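Local coordinates for protein amorpha-4,11-diene synthase (Artemisia annua, PDB 4GAX) that is a sesquiterpene synthase, a lyase that probably ionises and cyclises farnesyl diphosphate in the active site of an all-helical fold, at residues S278-L290 against F542-L556. Numbering follows the deposited sequence.
Sequences SRDRIVECYFWAL and FTAMGEEYKNLVKSL
Phe287 and Val553 lie where helix 282-290 and helix 547-556 cross at 72°, the axes 11.4 Å apart at closest approach, while Phe542 and Thr543, in the loop before the second helix, lie beside Arg279 to Glu284. The crossing is a knob-into-hole packing: the Phe287 ring enters the space bounded by Tyr549, Leu552, Val553 and Leu556. With CG anti to the backbone N (chi1 -167°), the ring reaches this second helix. Val553 CG2 lies over the centre of one face, 3.9 Å from the ring centroid, a CH-pi contact; near the far end of the ring, Leu556 CD2 is 3.6 Å from Phe287 CE1. One Phe287 edge is directed at the Tyr549 face, an edge-to-face pair with planes 66° apart and centroids 5.3 Å apart.

The poorly ordered Phe542 forms a second apolar cluster. Glu284 CB stands over its ring, offset toward the rim, 3.9 Å from the centroid. Trp288 turns an edge to the Phe542 face in an offset edge-to-face pair with nearly perpendicular planes, its CE3 3.7 Å from Phe542 CZ. Glu284 OE2 accepts the Trp37 indole N-H.

At the loop, Thr543 CG2 covers one face of the Arg279 guanidinium, 3.7 Å from CZ. Arg281 NH1 is modelled as donating to Phe542 O at 2.3 Å, too short to be taken literally in a poorly ordered loop.

In relatives, the loop before this last helix closes over the active site, plausibly so here too. Arg279 makes a long, weak ion pair with Asp317 in the DDxxD motif of helix 299-322, metal-binding in this family, which places the contact near the active-site mouth. That helix also touches Cys285 and Leu290, helix 238-269 packs on Ile282 and Tyr286, and helix 219-232 flanks Leu552 and Leu556.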
loop_
_atom_site.group_PDB
_atom_site.type_symbol
_atom_site.label_atom_id
_atom_site.label_comp_id
_atom_site.label_asym_id
_atom_site.label_seq_id
_atom_site.Cartn_x
_atom_site.Cartn_y
_atom_site.Cartn_z
ATOM N N SER A 278 24.069 -0.886 10.680
ATOM C CA SER A 278 22.782 -0.991 9.984
ATOM C C SER A 278 22.784 -1.900 8.748
ATOM O O SER A 278 23.761 -2.608 8.483
ATOM C CB SER A 278 22.240 0.397 9.631
ATOM O OG SER A 278 23.198 1.125 8.886
ATOM N N ARG A 279 21.692 -1.835 7.986
ATOM C CA ARG A 279 21.423 -2.765 6.895
ATOM C C ARG A 279 21.642 -2.148 5.517
ATOM O O ARG A 279 21.492 -0.941 5.334
ATOM C CB ARG A 279 19.967 -3.229 6.981
ATOM C CG ARG A 279 19.520 -3.609 8.378
ATOM C CD ARG A 279 18.003 -3.589 8.521
ATOM N NE ARG A 279 17.618 -3.926 9.889
ATOM C CZ ARG A 279 16.374 -3.911 10.352
ATOM N NH1 ARG A 279 15.369 -3.568 9.556
ATOM N NH2 ARG A 279 16.138 -4.236 11.617
ATOM N N ASP A 280 21.971 -2.996 4.548
ATOM C CA ASP A 280 22.081 -2.585 3.147
ATOM C C ASP A 280 20.794 -3.021 2.427
ATOM O O ASP A 280 20.727 -4.132 1.871
ATOM C CB ASP A 280 23.311 -3.239 2.510
ATOM C CG ASP A 280 23.589 -2.735 1.100
ATOM O OD1 ASP A 280 23.015 -1.695 0.706
ATOM O OD2 ASP A 280 24.396 -3.379 0.384
ATOM N N ARG A 281 19.778 -2.155 2.442
ATOM C CA ARG A 281 18.431 -2.526 1.991
ATOM C C ARG A 281 17.757 -1.519 1.069
ATOM O O ARG A 281 16.536 -1.291 1.178
ATOM C CB ARG A 281 17.513 -2.757 3.200
ATOM C CG ARG A 281 17.932 -3.936 4.089
ATOM C CD ARG A 281 17.830 -5.254 3.331
ATOM N NE ARG A 281 19.068 -6.032 3.400
ATOM C CZ ARG A 281 19.354 -6.900 4.363
ATOM N NH1 ARG A 281 18.495 -7.105 5.349
ATOM N NH2 ARG A 281 20.500 -7.564 4.343
ATOM N N ILE A 282 18.507 -0.933 0.141
ATOM C CA ILE A 282 17.890 0.103 -0.697
ATOM C C ILE A 282 16.746 -0.446 -1.569
ATOM O O ILE A 282 15.745 0.239 -1.794
ATOM C CB ILE A 282 18.925 0.896 -1.527
ATOM C CG1 ILE A 282 18.340 2.244 -1.950
ATOM C CG2 ILE A 282 19.389 0.104 -2.738
ATOM C CD1 ILE A 282 17.849 3.111 -0.770
ATOM N N VAL A 283 16.869 -1.694 -2.023
ATOM C CA VAL A 283 15.839 -2.282 -2.883
ATOM C C VAL A 283 14.549 -2.405 -2.089
ATOM O O VAL A 283 13.458 -2.081 -2.573
ATOM C CB VAL A 283 16.254 -3.673 -3.420
ATOM C CG1 VAL A 283 15.094 -4.306 -4.213
ATOM C CG2 VAL A 283 17.498 -3.555 -4.294
ATOM N N GLU A 284 14.700 -2.840 -0.847
ATOM C CA GLU A 284 13.590 -2.959 0.090
ATOM C C GLU A 284 12.913 -1.620 0.411
ATOM O O GLU A 284 11.687 -1.542 0.514
ATOM C CB GLU A 284 14.071 -3.662 1.364
ATOM C CG GLU A 284 14.398 -5.160 1.159
ATOM C CD GLU A 284 15.697 -5.436 0.372
ATOM O OE1 GLU A 284 16.548 -4.526 0.220
ATOM O OE2 GLU A 284 15.870 -6.583 -0.103
ATOM N N CYS A 285 13.694 -0.558 0.556
ATOM C CA CYS A 285 13.097 0.753 0.836
ATOM C C CYS A 285 12.322 1.224 -0.387
ATOM O O CYS A 285 11.231 1.783 -0.272
ATOM C CB CYS A 285 14.170 1.779 1.198
ATOM S SG CYS A 285 15.087 1.376 2.721
ATOM N N TYR A 286 12.894 1.001 -1.563
ATOM C CA TYR A 286 12.216 1.383 -2.804
ATOM C C TYR A 286 10.891 0.625 -2.996
ATOM O O TYR A 286 9.889 1.214 -3.398
ATOM C CB TYR A 286 13.129 1.157 -4.020
ATOM C CG TYR A 286 12.407 1.495 -5.296
ATOM C CD1 TYR A 286 12.100 0.520 -6.235
ATOM C CD2 TYR A 286 11.993 2.790 -5.539
ATOM C CE1 TYR A 286 11.391 0.848 -7.410
ATOM C CE2 TYR A 286 11.292 3.130 -6.691
ATOM C CZ TYR A 286 10.994 2.150 -7.624
ATOM O OH TYR A 286 10.288 2.495 -8.762
ATOM N N PHE A 287 10.889 -0.676 -2.694
ATOM C CA PHE A 287 9.697 -1.502 -2.893
ATOM C C PHE A 287 8.565 -0.990 -2.020
ATOM O O PHE A 287 7.412 -0.932 -2.438
ATOM C CB PHE A 287 9.992 -2.987 -2.598
ATOM C CG PHE A 287 8.917 -3.928 -3.084
ATOM C CD1 PHE A 287 8.729 -4.141 -4.445
ATOM C CD2 PHE A 287 8.096 -4.594 -2.183
ATOM C CE1 PHE A 287 7.724 -5.001 -4.906
ATOM C CE2 PHE A 287 7.096 -5.462 -2.636
ATOM C CZ PHE A 287 6.907 -5.661 -3.996
ATOM N N TRP A 288 8.909 -0.589 -0.808
ATOM C CA TRP A 288 7.941 0.017 0.094
ATOM C C TRP A 288 7.428 1.350 -0.475
ATOM O O TRP A 288 6.206 1.617 -0.485
ATOM C CB TRP A 288 8.627 0.202 1.445
ATOM C CG TRP A 288 7.763 0.513 2.603
ATOM C CD1 TRP A 288 6.505 1.039 2.589
ATOM C CD2 TRP A 288 8.107 0.324 3.978
ATOM N NE1 TRP A 288 6.046 1.191 3.880
ATOM C CE2 TRP A 288 7.014 0.757 4.749
ATOM C CE3 TRP A 288 9.239 -0.167 4.633
ATOM C CZ2 TRP A 288 7.011 0.703 6.148
ATOM C CZ3 TRP A 288 9.236 -0.223 6.034
ATOM C CH2 TRP A 288 8.130 0.218 6.769
ATOM N N ALA A 289 8.345 2.190 -0.962
ATOM C CA ALA A 289 7.932 3.465 -1.560
ATOM C C ALA A 289 7.052 3.200 -2.785
ATOM O O ALA A 289 6.063 3.918 -3.045
ATOM C CB ALA A 289 9.144 4.294 -1.955
ATOM N N LEU A 290 7.411 2.153 -3.528
ATOM C CA LEU A 290 6.700 1.786 -4.750
ATOM C C LEU A 290 5.247 1.423 -4.458
ATOM O O LEU A 290 4.379 1.547 -5.325
ATOM C CB LEU A 290 7.410 0.613 -5.426
ATOM C CG LEU A 290 6.829 0.135 -6.759
ATOM C CD1 LEU A 290 6.683 1.296 -7.757
ATOM C CD2 LEU A 290 7.695 -0.977 -7.339
ATOM N N PHE A 542 12.934 -7.529 6.328
ATOM C CA PHE A 542 13.995 -6.534 6.121
ATOM C C PHE A 542 15.387 -6.996 6.545
ATOM O O PHE A 542 16.392 -6.435 6.100
ATOM C CB PHE A 542 13.649 -5.207 6.800
ATOM C CG PHE A 542 13.169 -4.152 5.848
ATOM C CD1 PHE A 542 13.798 -2.916 5.777
ATOM C CD2 PHE A 542 12.093 -4.401 5.012
ATOM C CE1 PHE A 542 13.352 -1.944 4.896
ATOM C CE2 PHE A 542 11.643 -3.438 4.129
ATOM C CZ PHE A 542 12.273 -2.206 4.070
ATOM N N THR A 543 15.442 -7.998 7.420
ATOM C CA THR A 543 16.705 -8.639 7.778
ATOM C C THR A 543 16.714 -10.007 7.111
ATOM O O THR A 543 17.647 -10.361 6.386
ATOM C CB THR A 543 16.836 -8.818 9.298
ATOM O OG1 THR A 543 16.057 -9.947 9.717
ATOM C CG2 THR A 543 16.352 -7.571 10.018
ATOM N N ALA A 544 15.658 -10.771 7.373
ATOM C CA ALA A 544 15.359 -11.960 6.593
ATOM C C ALA A 544 14.707 -11.484 5.305
ATOM O O ALA A 544 14.643 -10.285 5.040
ATOM C CB ALA A 544 14.418 -12.874 7.353
ATOM N N MET A 545 14.230 -12.422 4.499
ATOM C CA MET A 545 13.439 -12.077 3.327
ATOM C C MET A 545 12.730 -13.316 2.818
ATOM O O MET A 545 13.353 -14.190 2.208
ATOM C CB MET A 545 14.300 -11.493 2.207
ATOM C CG MET A 545 13.488 -11.114 0.978
ATOM S SD MET A 545 14.467 -10.800 -0.498
ATOM C CE MET A 545 13.961 -9.128 -0.846
ATOM N N GLY A 546 11.428 -13.390 3.076
ATOM C CA GLY A 546 10.629 -14.513 2.623
ATOM C C GLY A 546 10.617 -14.628 1.109
ATOM O O GLY A 546 10.707 -13.615 0.403
ATOM N N GLU A 547 10.515 -15.862 0.612
ATOM C CA GLU A 547 10.423 -16.115 -0.824
ATOM C C GLU A 547 9.226 -15.367 -1.413
ATOM O O GLU A 547 9.274 -14.888 -2.549
ATOM C CB GLU A 547 10.284 -17.615 -1.092
ATOM C CG GLU A 547 10.269 -18.007 -2.572
ATOM C CD GLU A 547 11.662 -18.257 -3.142
ATOM O OE1 GLU A 547 11.756 -18.789 -4.272
ATOM O OE2 GLU A 547 12.660 -17.921 -2.465
ATOM N N GLU A 548 8.160 -15.266 -0.624
ATOM C CA GLU A 548 6.954 -14.576 -1.045
ATOM C C GLU A 548 7.311 -13.131 -1.402
ATOM O O GLU A 548 7.037 -12.668 -2.511
ATOM C CB GLU A 548 5.899 -14.634 0.064
ATOM C CG GLU A 548 4.459 -14.639 -0.422
ATOM C CD GLU A 548 3.470 -15.111 0.646
ATOM O OE1 GLU A 548 3.344 -14.440 1.695
ATOM O OE2 GLU A 548 2.818 -16.160 0.435
ATOM N N TYR A 549 7.957 -12.439 -0.469
ATOM C CA TYR A 549 8.370 -11.055 -0.678
ATOM C C TYR A 549 9.376 -10.945 -1.826
ATOM O O TYR A 549 9.313 -10.009 -2.629
ATOM C CB TYR A 549 8.967 -10.490 0.617
ATOM C CG TYR A 549 9.324 -9.017 0.574
ATOM C CD1 TYR A 549 8.484 -8.061 1.139
ATOM C CD2 TYR A 549 10.510 -8.585 -0.015
ATOM C CE1 TYR A 549 8.809 -6.706 1.104
ATOM C CE2 TYR A 549 10.845 -7.243 -0.055
ATOM C CZ TYR A 549 9.999 -6.309 0.507
ATOM O OH TYR A 549 10.348 -4.978 0.462
ATOM N N LYS A 550 10.305 -11.896 -1.901
ATOM C CA LYS A 550 11.347 -11.837 -2.923
ATOM C C LYS A 550 10.751 -11.901 -4.326
ATOM O O LYS A 550 11.163 -11.162 -5.222
ATOM C CB LYS A 550 12.366 -12.959 -2.756
ATOM C CG LYS A 550 13.645 -12.724 -3.561
ATOM C CD LYS A 550 14.222 -14.015 -4.114
ATOM C CE LYS A 550 14.612 -14.982 -3.011
ATOM N NZ LYS A 550 15.189 -16.243 -3.573
ATOM N N ASN A 551 9.783 -12.786 -4.526
ATOM C CA ASN A 551 9.225 -12.937 -5.861
ATOM C C ASN A 551 8.295 -11.812 -6.278
ATOM O O ASN A 551 8.142 -11.551 -7.470
ATOM C CB ASN A 551 8.588 -14.311 -6.057
ATOM C CG ASN A 551 9.623 -15.381 -6.348
ATOM O OD1 ASN A 551 9.941 -15.662 -7.510
ATOM N ND2 ASN A 551 10.171 -15.969 -5.291
ATOM N N LEU A 552 7.678 -11.149 -5.301
ATOM C CA LEU A 552 6.896 -9.957 -5.582
ATOM C C LEU A 552 7.812 -8.897 -6.178
ATOM O O LEU A 552 7.456 -8.246 -7.169
ATOM C CB LEU A 552 6.226 -9.407 -4.311
ATOM C CG LEU A 552 5.118 -10.251 -3.671
ATOM C CD1 LEU A 552 4.605 -9.570 -2.417
ATOM C CD2 LEU A 552 3.964 -10.515 -4.637
ATOM N N VAL A 553 8.991 -8.729 -5.577
ATOM C CA VAL A 553 9.969 -7.758 -6.066
ATOM C C VAL A 553 10.375 -8.098 -7.500
ATOM O O VAL A 553 10.398 -7.230 -8.372
ATOM C CB VAL A 553 11.215 -7.710 -5.156
ATOM C CG1 VAL A 553 12.254 -6.742 -5.719
ATOM C CG2 VAL A 553 10.815 -7.313 -3.745
ATOM N N LYS A 554 10.681 -9.367 -7.754
ATOM C CA LYS A 554 11.073 -9.774 -9.103
ATOM C C LYS A 554 9.941 -9.588 -10.114
ATOM O O LYS A 554 10.181 -9.187 -11.256
ATOM C CB LYS A 554 11.550 -11.228 -9.123
ATOM C CG LYS A 554 12.791 -11.489 -8.285
ATOM C CD LYS A 554 13.500 -12.756 -8.770
ATOM C CE LYS A 554 14.303 -13.404 -7.655
ATOM N NZ LYS A 554 15.049 -14.609 -8.143
ATOM N N SER A 555 8.710 -9.865 -9.689
ATOM C CA SER A 555 7.572 -9.755 -10.592
ATOM C C SER A 555 7.334 -8.299 -10.980
ATOM O O SER A 555 6.873 -8.002 -12.083
ATOM C CB SER A 555 6.315 -10.373 -9.968
ATOM O OG SER A 555 5.734 -9.504 -9.012
ATOM N N LEU A 556 7.668 -7.384 -10.078
ATOM C CA LEU A 556 7.513 -5.954 -10.361
ATOM C C LEU A 556 8.710 -5.319 -11.087
ATOM O O LEU A 556 8.538 -4.474 -11.982
ATOM C CB LEU A 556 7.199 -5.188 -9.059
ATOM C CG LEU A 556 5.715 -4.935 -8.800
ATOM C CD1 LEU A 556 4.966 -6.235 -8.709
ATOM C CD2 LEU A 556 5.455 -4.052 -7.547
#